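Local coordinates for lipoprotein (Colwellia psychrerythraea, PDB 3O0Y) that is of unknown function but probably acts as a membrane-anchored lipoprotein whose largely helical fold belongs to a family grouped with the metallopeptidases of clan MA, at residues 53-58 / 407-412; 156-161 / 226-231; 64-69 / 167-172; 445-450 / 586-591. All coordinates share one frame; numbering follows the deposited sequence.

Contact 1 (53-58 / 407-412); sequences YGLSQK and PAVDGS
Val409 carries CG2 beside its own N and opposite its carbonyl carbon, with CG1 trans to the N (chi1 -176°), and this lays CG2 3.5 Å from Tyr53 O; Leu55, its CG turned beside its own N, reaches the same methyl with CD2 at 4.1 Å. The backbone fixes the spacing: Val409 N donates to Tyr53 O at 2.9 Å, nearly straight at 163°. A water accepts from Asp410 N at 2.9 Å and also lies beside the carbonyls of Tyr53 and Gly54, while a second lies between Gly54 O and Asp410 OD2, 2.7 Å from the latter. The other carboxylate oxygen, Asp410 OD1, is gripped twice from within its own loop, by Ser412 N at 2.8 Å, above the carboxylate plane, and by Ser412 OG on the syn side, which fixes the rotation of the group in an Asx turn. Gly54 has positive phi, and a CB there would crowd Ala408 CB. Phe459 touches both Leu55 and Val409, extending the apolar patch. A Schellman motif closing helix 47-53 thus meets a type I turn, Ala408 to Gly411, in the connection between the antiparallel strands 402-405 and 416-419.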
# COMPACT_ATOMS: atom_id res chain seq x y z
N TYR A 53 11.86 1.78 7.12
CA TYR A 53 12.86 1.19 6.23
C TYR A 53 14.17 0.85 6.90
O TYR A 53 15.05 0.15 6.34
CB TYR A 53 13.12 2.13 5.08
CG TYR A 53 12.09 2.03 4.05
CD1 TYR A 53 11.93 0.81 3.40
CD2 TYR A 53 11.29 3.06 3.73
CE1 TYR A 53 11.03 0.64 2.45
CE2 TYR A 53 10.30 2.89 2.73
CZ TYR A 53 10.19 1.64 2.14
OH TYR A 53 9.30 1.27 1.14
N GLY A 54 14.25 1.19 8.18
CA GLY A 54 15.43 0.93 8.97
C GLY A 54 16.60 1.86 8.67
O GLY A 54 17.77 1.45 8.81
N LEU A 55 16.30 3.09 8.24
CA LEU A 55 17.31 4.04 7.88
C LEU A 55 17.83 4.76 9.12
O LEU A 55 17.09 4.90 10.12
CB LEU A 55 16.77 5.08 6.93
CG LEU A 55 16.16 4.51 5.64
CD1 LEU A 55 15.78 5.71 4.74
CD2 LEU A 55 17.14 3.43 4.99
N SER A 56 19.09 5.21 9.04
CA SER A 56 19.75 5.88 10.16
C SER A 56 20.59 7.06 9.66
O SER A 56 20.47 7.49 8.48
CB SER A 56 20.51 4.85 11.01
OG SER A 56 21.48 4.21 10.22
N GLN A 57 21.38 7.67 10.54
CA GLN A 57 22.27 8.79 10.18
C GLN A 57 23.12 8.57 8.93
O GLN A 57 23.19 9.44 8.10
CB GLN A 57 23.14 9.12 11.42
CG GLN A 57 24.14 10.27 11.28
CD GLN A 57 24.77 10.63 12.64
OE1 GLN A 57 24.92 9.77 13.52
NE2 GLN A 57 25.04 11.91 12.84
N LYS A 58 23.67 7.37 8.76
CA LYS A 58 24.43 7.00 7.52
C LYS A 58 23.61 7.23 6.24
O LYS A 58 24.13 7.65 5.20
CB LYS A 58 24.91 5.53 7.57
CG LYS A 58 23.87 4.48 7.11
CD LYS A 58 24.25 2.99 7.47
CE LYS A 58 23.26 1.95 6.81
NZ LYS A 58 21.77 2.03 7.23
N PRO A 407 10.61 -5.57 3.93
CA PRO A 407 11.73 -5.66 4.89
C PRO A 407 12.40 -4.28 5.13
O PRO A 407 12.28 -3.37 4.34
CB PRO A 407 12.72 -6.55 4.19
CG PRO A 407 12.04 -7.03 2.89
CD PRO A 407 11.00 -6.02 2.60
N ALA A 408 13.09 -4.16 6.24
CA ALA A 408 14.06 -3.08 6.40
C ALA A 408 15.18 -3.31 5.37
O ALA A 408 15.48 -4.48 5.05
CB ALA A 408 14.63 -3.16 7.85
N VAL A 409 15.76 -2.24 4.86
CA VAL A 409 16.78 -2.35 3.82
C VAL A 409 17.85 -3.33 4.24
O VAL A 409 18.26 -4.20 3.48
CB VAL A 409 17.36 -1.02 3.41
CG1 VAL A 409 18.35 -1.19 2.24
CG2 VAL A 409 16.28 -0.11 3.04
N ASP A 410 18.24 -3.32 5.52
CA ASP A 410 19.32 -4.21 5.98
C ASP A 410 18.92 -5.61 6.32
O ASP A 410 19.77 -6.41 6.64
CB ASP A 410 20.12 -3.61 7.16
CG ASP A 410 19.30 -3.51 8.44
OD1 ASP A 410 18.20 -4.17 8.54
OD2 ASP A 410 19.77 -2.75 9.35
N GLY A 411 17.66 -5.95 6.23
CA GLY A 411 17.34 -7.33 6.40
C GLY A 411 17.05 -7.72 7.87
O GLY A 411 16.52 -8.81 8.16
N SER A 412 17.33 -6.79 8.78
CA SER A 412 17.14 -7.07 10.20
C SER A 412 15.67 -7.29 10.61
O SER A 412 15.37 -8.00 11.59
CB SER A 412 17.75 -5.93 11.02
OG SER A 412 17.03 -4.72 10.79
O HOH W 1 17.84 -1.06 7.27
O HOH W 2 17.76 -1.24 10.44

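Contact 2 (156-161 / 226-231); sequences QPITTE and EKIEKV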
# COMPACT_ATOMS: atom_id res chain seq x y z
N GLN A 156 9.74 0.04 14.88
CA GLN A 156 10.74 0.71 15.68
C GLN A 156 11.40 -0.26 16.65
O GLN A 156 10.73 -0.90 17.44
CB GLN A 156 10.08 1.86 16.44
CG GLN A 156 11.08 2.71 17.19
CD GLN A 156 10.57 4.02 17.73
OE1 GLN A 156 11.15 4.57 18.70
NE2 GLN A 156 9.62 4.59 17.08
N PRO A 157 12.73 -0.40 16.59
CA PRO A 157 13.36 -1.40 17.48
C PRO A 157 13.30 -0.98 18.93
O PRO A 157 13.45 0.19 19.20
CB PRO A 157 14.81 -1.41 17.03
CG PRO A 157 15.02 -0.13 16.35
CD PRO A 157 13.72 0.30 15.74
N ILE A 158 13.11 -1.94 19.84
CA ILE A 158 13.26 -1.68 21.26
C ILE A 158 14.13 -2.78 21.84
O ILE A 158 13.62 -3.77 22.35
CB ILE A 158 11.90 -1.58 21.98
CG1 ILE A 158 11.07 -0.45 21.35
CG2 ILE A 158 12.08 -1.26 23.44
CD1 ILE A 158 9.67 -0.50 21.73
N THR A 159 15.45 -2.63 21.70
CA THR A 159 16.36 -3.69 22.08
C THR A 159 17.45 -3.23 23.06
O THR A 159 18.27 -4.04 23.42
CB THR A 159 17.08 -4.30 20.86
OG1 THR A 159 17.99 -3.35 20.29
CG2 THR A 159 16.05 -4.75 19.76
N THR A 160 17.47 -1.93 23.44
CA THR A 160 18.50 -1.31 24.25
C THR A 160 17.84 -0.17 25.00
O THR A 160 16.72 0.26 24.64
CB THR A 160 19.67 -0.69 23.41
OG1 THR A 160 19.18 0.44 22.67
CG2 THR A 160 20.30 -1.69 22.48
N GLU A 161 18.48 0.32 26.05
CA GLU A 161 17.93 1.43 26.83
C GLU A 161 17.77 2.65 25.93
O GLU A 161 16.78 3.41 26.06
CB GLU A 161 18.89 1.77 27.97
CG GLU A 161 18.39 2.91 28.85
CD GLU A 161 19.24 3.13 30.14
OE1 GLU A 161 20.27 2.44 30.36
OE2 GLU A 161 18.81 3.97 30.94
N GLU A 226 6.08 -5.97 26.12
CA GLU A 226 6.49 -7.22 25.52
C GLU A 226 7.90 -7.17 24.96
O GLU A 226 8.70 -8.10 25.17
CB GLU A 226 5.52 -7.68 24.43
CG GLU A 226 6.14 -8.90 23.64
CD GLU A 226 5.16 -9.78 22.85
OE1 GLU A 226 3.92 -9.52 22.85
OE2 GLU A 226 5.66 -10.76 22.21
N LYS A 227 8.26 -6.06 24.33
CA LYS A 227 9.61 -5.89 23.78
C LYS A 227 10.67 -5.63 24.85
O LYS A 227 11.72 -6.28 24.84
CB LYS A 227 9.57 -4.80 22.72
CG LYS A 227 8.73 -5.25 21.53
CD LYS A 227 8.87 -4.36 20.28
CE LYS A 227 7.93 -4.81 19.13
NZ LYS A 227 8.11 -4.03 17.84
N ILE A 228 10.37 -4.77 25.81
CA ILE A 228 11.40 -4.41 26.79
C ILE A 228 11.74 -5.62 27.71
O ILE A 228 12.85 -5.73 28.19
CB ILE A 228 10.99 -3.18 27.60
CG1 ILE A 228 12.20 -2.47 28.18
CG2 ILE A 228 10.00 -3.53 28.80
CD1 ILE A 228 13.18 -1.78 27.15
N GLU A 229 10.80 -6.53 27.86
CA GLU A 229 11.01 -7.77 28.67
C GLU A 229 12.17 -8.57 28.16
O GLU A 229 12.87 -9.22 28.96
CB GLU A 229 9.76 -8.65 28.61
CG GLU A 229 9.84 -9.94 29.43
CD GLU A 229 9.84 -9.65 30.92
OE1 GLU A 229 9.51 -8.48 31.27
OE2 GLU A 229 10.16 -10.56 31.75
N LYS A 230 12.40 -8.52 26.85
CA LYS A 230 13.46 -9.32 26.21
C LYS A 230 14.85 -8.74 26.38
O LYS A 230 15.83 -9.38 25.99
CB LYS A 230 13.15 -9.48 24.72
CG LYS A 230 11.83 -10.08 24.45
CD LYS A 230 11.73 -10.41 22.99
CE LYS A 230 10.35 -10.24 22.37
NZ LYS A 230 9.43 -11.37 22.62
N VAL A 231 14.95 -7.53 26.92
CA VAL A 231 16.23 -6.83 26.94
C VAL A 231 17.06 -7.18 28.19
O VAL A 231 16.89 -6.61 29.31
CB VAL A 231 16.04 -5.30 26.83
CG1 VAL A 231 17.38 -4.57 26.90
CG2 VAL A 231 15.27 -4.94 25.51
O HOH W 3 8.22 -1.30 18.33
O HOH W 4 10.63 -4.24 16.96
O HOH W 5 13.37 -6.48 22.64
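Lys227 NZ is held by two waters and by Gln153 O, and both waters lead on to Gln156 O. One, 2.8 Å from Lys227 NZ, donates to Gln156 O at 2.7 Å; the other, 2.7 Å from NZ, gives that carbonyl a weak bond. The lysine chain runs extended beyond CG (chi2 -167°), carrying the ammonium to this carbonyl. A third water donates to Ile158 O at 2.7 Å and to Lys227 O at 2.8 Å, where no direct hydrogen bond crosses. Ile158 points at the helix: its CB lies 4.0 Å from Lys227 CB, and its CG2 meets Ile228 CD1 at 3.9 Å, the two isoleucines crossing at about a right angle. Val231 lays both methyls over one side of the Thr159 carbonyl, CG1 3.6 Å from Thr159 O, CG2 nearer Thr159 C and Ile158 O. With an alanine here, the loop backbone at Thr159 would probably lose its apolar backing and a gap would open beside Ile158 O. Thr160, whose OG1 bonds Glu163 N, is the N-cap of helix 161-172, set here beside the type I turn, Ile228 to Val231, at the foot of helix 219-228.

Contact 3 (64-69 / 167-172); sequences ISSDME and YIVRLG
The type I turn from Ile64 to Asp67, closed by Asp67 N bonding Ile64 O, curls round the guanidinium of Arg170, an arginine reaching out from helix 161-172 to backbone carbonyls. Arg170 NE donates to Asp67 O at 2.7 Å, with an N-H...O angle of 155°; the oxygen sits at the edge of the guanidinium, tilted 16° from its plane. Arg170 NH2 adds a weak second bond to Asp67 O, at 3.3 Å. The same NH2 lies 3.1 Å from Ile64 O. Ser65 O comes from another direction, 3.3 Å above the plane and over the centre of the group, so its partial negative charge probably steadies the cation. With CG beside the backbone N (chi1 -82°) and the chain extended from there to NE, the aliphatic part runs past Ser66 O, which is 3.7 Å from Arg170 CG. Two van der Waals touches frame this arm: Val169 CG1 meets Ser66 CB at 3.7 Å, and Met68, bent at chi2 and chi3, brings CE to 3.5 Å from Arg170 O. A methionine in place of Arg170 would lack the N-H groups and is likely to leave Asp67 O without its side-chain donor and the turn less firmly tied to the helix. Beyond the turn, Arg170 NH1 bonds Thr51 OG1, and its chain packs on Ala47 and Leu48 of helix 47-53 and on Met152 of helix 144-154. The far flank of helix 161-172, through Ile168 and Leu171, lies against helix 236-268.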
# COMPACT_ATOMS: atom_id res chain seq x y z
N ILE A 64 17.61 10.61 13.10
CA ILE A 64 16.17 10.84 13.11
C ILE A 64 15.37 9.93 14.01
O ILE A 64 14.14 9.98 14.00
CB ILE A 64 15.57 10.77 11.64
CG1 ILE A 64 15.93 9.46 10.91
CG2 ILE A 64 16.10 11.96 10.86
CD1 ILE A 64 15.41 8.12 11.47
N SER A 65 16.09 9.08 14.77
CA SER A 65 15.50 7.97 15.49
C SER A 65 14.52 8.37 16.60
O SER A 65 13.68 7.55 17.00
CB SER A 65 16.59 7.04 16.03
OG SER A 65 17.57 7.80 16.69
N SER A 66 14.60 9.60 17.09
CA SER A 66 13.58 10.08 18.00
C SER A 66 12.86 11.30 17.49
O SER A 66 12.19 11.99 18.24
CB SER A 66 14.18 10.37 19.37
OG SER A 66 15.13 11.39 19.32
N ASP A 67 12.93 11.52 16.19
CA ASP A 67 12.20 12.63 15.61
C ASP A 67 10.75 12.25 15.31
O ASP A 67 10.40 11.07 15.09
CB ASP A 67 12.86 13.11 14.31
CG ASP A 67 14.18 13.90 14.54
OD1 ASP A 67 14.69 13.98 15.69
OD2 ASP A 67 14.70 14.43 13.53
N MET A 68 9.93 13.28 15.26
CA MET A 68 8.54 13.17 14.95
C MET A 68 8.28 13.87 13.60
O MET A 68 9.11 14.69 13.13
CB MET A 68 7.70 13.83 16.07
CG MET A 68 6.15 13.67 15.92
SD MET A 68 5.45 12.04 15.55
CE MET A 68 6.36 10.98 16.80
N GLU A 69 7.15 13.55 12.97
CA GLU A 69 6.70 14.22 11.76
C GLU A 69 5.70 15.32 12.15
O GLU A 69 4.92 15.12 13.05
CB GLU A 69 6.01 13.22 10.88
CG GLU A 69 6.93 12.11 10.39
CD GLU A 69 6.25 10.97 9.61
OE1 GLU A 69 4.98 10.92 9.49
OE2 GLU A 69 7.00 10.05 9.14
N TYR A 167 11.65 5.81 21.90
CA TYR A 167 10.19 5.56 21.87
C TYR A 167 9.47 6.55 22.78
O TYR A 167 8.48 7.17 22.38
CB TYR A 167 9.97 4.10 22.30
CG TYR A 167 8.61 3.50 22.20
CD1 TYR A 167 8.16 2.96 21.00
CD2 TYR A 167 7.75 3.47 23.30
CE1 TYR A 167 6.91 2.26 20.94
CE2 TYR A 167 6.53 2.76 23.25
CZ TYR A 167 6.10 2.23 22.06
OH TYR A 167 4.89 1.57 21.98
N ILE A 168 10.04 6.79 23.97
CA ILE A 168 9.48 7.73 24.92
C ILE A 168 9.47 9.15 24.40
O ILE A 168 8.48 9.89 24.53
CB ILE A 168 10.20 7.57 26.30
CG1 ILE A 168 9.76 6.25 26.92
CG2 ILE A 168 9.89 8.76 27.24
CD1 ILE A 168 10.76 5.73 27.98
N VAL A 169 10.61 9.52 23.83
CA VAL A 169 10.80 10.86 23.28
C VAL A 169 9.80 11.11 22.11
O VAL A 169 9.25 12.20 21.97
CB VAL A 169 12.24 11.04 22.87
CG1 VAL A 169 12.41 12.26 22.01
CG2 VAL A 169 13.11 11.10 24.18
N ARG A 170 9.60 10.08 21.30
CA ARG A 170 8.60 10.19 20.22
C ARG A 170 7.20 10.40 20.75
O ARG A 170 6.47 11.32 20.30
CB ARG A 170 8.70 8.96 19.30
CG ARG A 170 9.83 9.16 18.30
CD ARG A 170 9.81 8.09 17.19
NE ARG A 170 10.53 8.53 15.98
CZ ARG A 170 11.00 7.70 15.06
NH1 ARG A 170 10.79 6.39 15.15
NH2 ARG A 170 11.61 8.20 14.00
N LEU A 171 6.81 9.58 21.74
CA LEU A 171 5.47 9.75 22.37
C LEU A 171 5.23 11.13 22.95
O LEU A 171 4.13 11.68 22.84
CB LEU A 171 5.23 8.67 23.45
CG LEU A 171 5.20 7.20 23.01
CD1 LEU A 171 5.17 6.32 24.25
CD2 LEU A 171 4.08 6.84 22.08
N GLY A 172 6.29 11.72 23.52
CA GLY A 172 6.24 13.04 24.11
C GLY A 172 6.02 14.15 23.15
O GLY A 172 5.63 15.23 23.56

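Contact 4 (445-450 / 586-591); sequences HWQIAL and VVLLNG
Leu588 drives its two methyls into the flank of helix 444-452 between three side chains, each met from a different direction. CD1 comes in at the edge of the Trp446 indole, near its plane, 4.0 Å from Trp446 CD1, the leucine and the tryptophan standing at about a right angle to each other. The same methyl lies 3.9 Å from Leu450 CD1, one helical turn further on. The other, CD2, lies against the aliphatic part of Gln447, 3.7 Å from Gln447 CG, the two chains crossing at a slant. Gln447 leaves the helix with CG anti to its N and then bends at chi2 (-86°), which turns the amide back so that NE2 donates to a water at 3.1 Å; that water gives a proton to Leu588 O at 2.8 Å and links the Gln447 side chain to the Leu588 carbonyl, while no direct hydrogen bond crosses the contact. Leu450 is slanted across both leucines, its CD2 reaching Leu589 CD2 at 3.9 Å. Leu588 begins a type I turn, and Asn590 ND2 folds back to Val586 O at 3.0 Å. Trp446 also meets the Phe378 ring almost perpendicularly, while Gln447 packs on Tyr469, Thr470 and Trp473 of helix 467-483. Val587 packs on Trp473 too and its O bonds Tyr469 OH, so helix 580-588 lies between helix 444-452 and helix 467-483, and Val586 touches helix 595-608 at Asn601, Val602 and Trp605.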
# COMPACT_ATOMS: atom_id res chain seq x y z
N HIS A 445 6.32 -9.66 -2.19
CA HIS A 445 7.62 -9.90 -1.56
C HIS A 445 8.71 -10.08 -2.62
O HIS A 445 9.79 -9.45 -2.58
CB HIS A 445 7.59 -11.11 -0.61
CG HIS A 445 8.95 -11.41 -0.06
ND1 HIS A 445 9.54 -10.57 0.87
CD2 HIS A 445 9.91 -12.30 -0.43
CE1 HIS A 445 10.78 -11.00 1.11
NE2 HIS A 445 11.05 -12.04 0.31
N TRP A 446 8.45 -10.92 -3.62
CA TRP A 446 9.45 -11.22 -4.61
C TRP A 446 9.87 -9.89 -5.31
O TRP A 446 11.05 -9.63 -5.49
CB TRP A 446 8.94 -12.27 -5.59
CG TRP A 446 10.02 -12.95 -6.40
CD1 TRP A 446 10.33 -12.72 -7.71
CD2 TRP A 446 10.82 -14.05 -5.99
NE1 TRP A 446 11.28 -13.59 -8.13
CE2 TRP A 446 11.62 -14.41 -7.10
CE3 TRP A 446 10.94 -14.76 -4.79
CZ2 TRP A 446 12.52 -15.46 -7.05
CZ3 TRP A 446 11.84 -15.79 -4.76
CH2 TRP A 446 12.57 -16.17 -5.89
N GLN A 447 8.88 -9.09 -5.66
CA GLN A 447 9.12 -7.86 -6.43
C GLN A 447 9.81 -6.83 -5.59
O GLN A 447 10.90 -6.33 -5.99
CB GLN A 447 7.83 -7.34 -7.02
CG GLN A 447 7.90 -6.05 -7.77
CD GLN A 447 7.79 -4.86 -6.87
OE1 GLN A 447 6.74 -4.62 -6.29
NE2 GLN A 447 8.85 -4.00 -6.88
N ILE A 448 9.25 -6.57 -4.41
CA ILE A 448 9.84 -5.51 -3.52
C ILE A 448 11.27 -5.86 -3.08
O ILE A 448 12.16 -5.04 -3.08
CB ILE A 448 8.90 -5.26 -2.34
CG1 ILE A 448 7.71 -4.45 -2.84
CG2 ILE A 448 9.59 -4.56 -1.13
CD1 ILE A 448 6.57 -4.39 -1.89
N ALA A 449 11.49 -7.09 -2.68
CA ALA A 449 12.79 -7.53 -2.30
C ALA A 449 13.82 -7.46 -3.42
O ALA A 449 14.96 -6.97 -3.23
CB ALA A 449 12.69 -9.00 -1.71
N LEU A 450 13.43 -7.87 -4.64
CA LEU A 450 14.32 -7.67 -5.79
C LEU A 450 14.63 -6.18 -6.00
O LEU A 450 15.76 -5.84 -6.30
CB LEU A 450 13.79 -8.35 -7.05
CG LEU A 450 13.92 -9.86 -7.08
CD1 LEU A 450 13.09 -10.47 -8.27
CD2 LEU A 450 15.46 -10.31 -7.16
N VAL A 586 13.53 -8.42 -17.10
CA VAL A 586 13.37 -7.01 -17.54
C VAL A 586 12.34 -6.29 -16.71
O VAL A 586 12.53 -5.09 -16.35
CB VAL A 586 12.92 -6.95 -19.07
CG1 VAL A 586 12.65 -5.45 -19.50
CG2 VAL A 586 13.94 -7.61 -19.94
N VAL A 587 11.25 -6.96 -16.34
CA VAL A 587 10.22 -6.29 -15.57
C VAL A 587 10.65 -5.99 -14.11
O VAL A 587 10.37 -4.95 -13.55
CB VAL A 587 8.90 -7.09 -15.60
CG1 VAL A 587 7.81 -6.47 -14.66
CG2 VAL A 587 8.39 -7.15 -17.03
N LEU A 588 11.31 -6.95 -13.51
CA LEU A 588 11.58 -6.87 -12.07
C LEU A 588 12.94 -6.25 -11.71
O LEU A 588 13.07 -5.65 -10.64
CB LEU A 588 11.53 -8.30 -11.48
CG LEU A 588 10.15 -8.98 -11.44
CD1 LEU A 588 10.26 -10.42 -10.98
CD2 LEU A 588 9.27 -8.19 -10.48
N LEU A 589 13.97 -6.56 -12.48
CA LEU A 589 15.33 -6.22 -12.01
C LEU A 589 15.70 -4.78 -12.21
O LEU A 589 16.78 -4.33 -11.78
CB LEU A 589 16.39 -7.17 -12.59
CG LEU A 589 16.25 -8.70 -12.31
CD1 LEU A 589 17.41 -9.53 -12.98
CD2 LEU A 589 16.08 -8.98 -10.76
N ASN A 590 14.86 -4.03 -12.91
CA ASN A 590 15.02 -2.61 -13.05
C ASN A 590 14.17 -1.80 -12.07
O ASN A 590 14.17 -0.57 -12.13
CB ASN A 590 14.79 -2.19 -14.52
CG ASN A 590 15.72 -2.94 -15.48
OD1 ASN A 590 16.93 -2.74 -15.40
ND2 ASN A 590 15.20 -3.78 -16.34
N GLY A 591 13.52 -2.46 -11.13
CA GLY A 591 12.80 -1.77 -10.06
C GLY A 591 11.42 -1.31 -10.50
O GLY A 591 11.06 -1.35 -11.66
O HOH W 6 11.11 -4.55 -8.93

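Contacts 2 and 3 interlock: their segments alternate along the chain, contact 2 holds the loop leading into helix 161-172, contact 3 the helix itself, and Ile158 CD1 touches Tyr167 CD1 at 3.8 Å. Both nest inside the long loop closed by contact 1, which meets contact 3 where Leu55 O lies 3.9 Å from Ile64 CD1. Contact 4 follows in series and touches contact 1 through Pro407 CD and Ile448 CG2, 4.2 Å apart; its centre is about 33 Å from that of contact 2. Its helix 444-452 follows a His-Glu pair that, by the family's placing in clan MA, may mark a former or present metal-binding region; contact 4 would then lie next to it, while contacts 2 and 3 pack the fold farther out.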